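Local coordinates for protein pilin (Streptococcus pyogenes serotype M1, PDB 3GLE) that forms the shaft of the pilus by head-to-tail stacking of covalently linked subunits, and so supports adhesion to host cells, bacterial aggregation and biofilm formation, at residues D240-E245 against N272-E277. The protein carries 2 engineered substitutions. Residues are numbered along the deposited sequence; the frame is centred on the assembly and turned at random. Where two conformers were deposited one is given.
Sequences DYVVTE and NSTEQE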
loop_
_atom_site.group_PDB
_atom_site.type_symbol
_atom_site.label_atom_id
_atom_site.label_comp_id
_atom_site.label_asym_id
_atom_site.label_seq_id
_atom_site.Cartn_x
_atom_site.Cartn_y
_atom_site.Cartn_z
ATOM N N ASP A 240 -8.836 4.825 -9.621
ATOM C CA ASP A 240 -9.940 5.558 -10.263
ATOM C C ASP A 240 -11.186 4.676 -10.328
ATOM O O ASP A 240 -11.074 3.465 -10.563
ATOM C CB ASP A 240 -9.565 6.031 -11.688
ATOM C CG ASP A 240 -8.477 7.098 -11.680
ATOM O OD1 ASP A 240 -8.235 7.692 -10.603
ATOM O OD2 ASP A 240 -7.846 7.355 -12.736
ATOM N N TYR A 241 -12.366 5.269 -10.120
ATOM C CA TYR A 241 -13.623 4.506 -10.262
ATOM C C TYR A 241 -14.776 5.394 -10.670
ATOM O O TYR A 241 -14.688 6.635 -10.542
ATOM C CB TYR A 241 -13.972 3.748 -8.985
ATOM C CG TYR A 241 -14.218 4.658 -7.801
ATOM C CD1 TYR A 241 -15.486 5.146 -7.530
ATOM C CD2 TYR A 241 -13.161 5.047 -6.960
ATOM C CE1 TYR A 241 -15.709 5.998 -6.462
ATOM C CE2 TYR A 241 -13.379 5.874 -5.875
ATOM C CZ TYR A 241 -14.654 6.366 -5.640
ATOM O OH TYR A 241 -14.877 7.206 -4.579
ATOM N N VAL A 242 -15.833 4.738 -11.179
ATOM C CA VAL A 242 -17.099 5.346 -11.564
ATOM C C VAL A 242 -18.256 4.483 -10.984
ATOM O O VAL A 242 -18.223 3.256 -11.055
ATOM C CB VAL A 242 -17.246 5.433 -13.104
ATOM C CG1 VAL A 242 -18.544 6.135 -13.503
ATOM C CG2 VAL A 242 -16.041 6.178 -13.745
ATOM N N VAL A 243 -19.236 5.141 -10.364
ATOM C CA VAL A 243 -20.479 4.497 -9.945
ATOM C C VAL A 243 -21.633 5.127 -10.722
ATOM O O VAL A 243 -21.748 6.331 -10.775
ATOM C CB VAL A 243 -20.763 4.694 -8.454
ATOM C CG1 VAL A 243 -21.847 3.709 -8.003
ATOM C CG2 VAL A 243 -19.488 4.506 -7.605
ATOM N N THR A 244 -22.479 4.303 -11.323
ATOM C CA THR A 244 -23.621 4.796 -12.098
ATOM C C THR A 244 -24.897 4.094 -11.675
ATOM O O THR A 244 -24.890 2.893 -11.446
ATOM C CB THR A 244 -23.381 4.549 -13.595
ATOM O OG1 THR A 244 -22.206 5.265 -14.004
ATOM C CG2 THR A 244 -24.533 5.054 -14.419
ATOM N N GLU A 245 -25.990 4.837 -11.551
ATOM C CA GLU A 245 -27.315 4.221 -11.419
ATOM C C GLU A 245 -27.943 4.278 -12.801
ATOM O O GLU A 245 -27.693 5.215 -13.556
ATOM C CB GLU A 245 -28.185 5.009 -10.438
ATOM C CG GLU A 245 -29.588 4.451 -10.198
ATOM C CD GLU A 245 -30.472 5.413 -9.384
ATOM O OE1 GLU A 245 -30.219 5.563 -8.170
ATOM O OE2 GLU A 245 -31.404 6.052 -9.961
ATOM N N ASN A 272 -27.279 10.771 -12.708
ATOM C CA ASN A 272 -27.217 9.361 -12.330
ATOM C C ASN A 272 -25.826 8.751 -12.246
ATOM O O ASN A 272 -25.699 7.557 -11.977
ATOM C CB ASN A 272 -28.126 8.527 -13.237
ATOM C CG ASN A 272 -27.751 8.657 -14.690
ATOM O OD1 ASN A 272 -26.599 8.964 -15.019
ATOM N ND2 ASN A 272 -28.719 8.442 -15.577
ATOM N N SER A 273 -24.793 9.569 -12.431
ATOM C CA SER A 273 -23.423 9.084 -12.355
ATOM C C SER A 273 -22.479 9.995 -11.564
ATOM O O SER A 273 -22.604 11.219 -11.573
ATOM C CB SER A 273 -22.850 8.895 -13.763
ATOM O OG SER A 273 -21.581 8.263 -13.691
ATOM N N THR A 274 -21.522 9.377 -10.889
ATOM C CA THR A 274 -20.408 10.121 -10.335
ATOM C C THR A 274 -19.544 10.447 -11.538
ATOM O O THR A 274 -19.748 9.913 -12.630
ATOM C CB THR A 274 -19.590 9.268 -9.331
ATOM O OG1 THR A 274 -18.954 8.178 -10.016
ATOM C CG2 THR A 274 -20.488 8.697 -8.268
ATOM N N GLU A 275 -18.610 11.362 -11.389
ATOM C CA GLU A 275 -17.614 11.481 -12.433
ATOM C C GLU A 275 -16.510 10.496 -12.048
ATOM O O GLU A 275 -16.695 9.679 -11.127
ATOM C CB GLU A 275 -17.146 12.931 -12.608
ATOM C CG GLU A 275 -18.238 13.861 -13.177
ATOM C CD GLU A 275 -18.663 13.490 -14.604
ATOM O OE1 GLU A 275 -17.777 13.127 -15.418
ATOM O OE2 GLU A 275 -19.878 13.574 -14.918
ATOM N N GLN A 276 -15.402 10.519 -12.763
ATOM C CA GLN A 276 -14.299 9.659 -12.391
ATOM C C GLN A 276 -13.713 10.197 -11.083
ATOM O O GLN A 276 -13.285 11.357 -11.019
ATOM C CB GLN A 276 -13.261 9.631 -13.494
ATOM C CG GLN A 276 -12.131 8.652 -13.267
ATOM C CD GLN A 276 -11.339 8.420 -14.537
ATOM O OE1 GLN A 276 -11.616 9.029 -15.560
ATOM N NE2 GLN A 276 -10.365 7.542 -14.481
ATOM N N GLU A 277 -13.753 9.360 -10.048
ATOM C CA GLU A 277 -13.232 9.680 -8.739
ATOM C C GLU A 277 -11.943 8.902 -8.550
ATOM O O GLU A 277 -11.790 7.827 -9.106
ATOM C CB GLU A 277 -14.231 9.215 -7.661
ATOM C CG GLU A 277 -15.517 10.019 -7.576
ATOM C CD GLU A 277 -15.264 11.451 -7.167
ATOM O OE1 GLU A 277 -14.370 11.668 -6.312
ATOM O OE2 GLU A 277 -15.933 12.356 -7.722
#
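The loop 272-277 runs antiparallel along strand 240-245 of a four-stranded sheet, paired through two short ladders whose register differs by one residue. At one end Tyr241 and Glu277 form a hydrogen-bonded pair, Tyr241 N lying 2.8 Å from Glu277 O and Glu277 N 2.9 Å from Tyr241 O. At the other, around the single bridge Thr244-Ser273, Glu245 N reaches Asn272 O (2.8 Å), and Thr274 N donates to Val243 O (3.1 Å). Between the two ladders the hydroxyl of Thr274 stands in for a carbonyl: with chi1 of 66° OG1 is tucked between the two backbone branches, accepts an almost straight bond from Val243 N (3.1 Å, 173°) and gives its own proton to Glu275 O. Ser273 OG likewise is held twice, accepting from Thr244 OG1 at 3.1 Å and donating in the carbonyl plane to Thr274 O. Glu277 CB sits over the Tyr241 ring face, nearer CZ than the centroid (3.8 Å away), a CH-pi contact. Tyr241 and Val243 pack against strands 179-185, 284-291 and 151-169; Glu245, which promotes autocatalytic formation of the Lys166-Asn290 isopeptide bond, is hydrogen-bonded through OE1 to Lys166 and OE2 to Thr255. Strand 240-245 lies between strand 179-185 and the 272-277 segment, whose last residue begins strand 277-278, the sheet's outer strand within this chain.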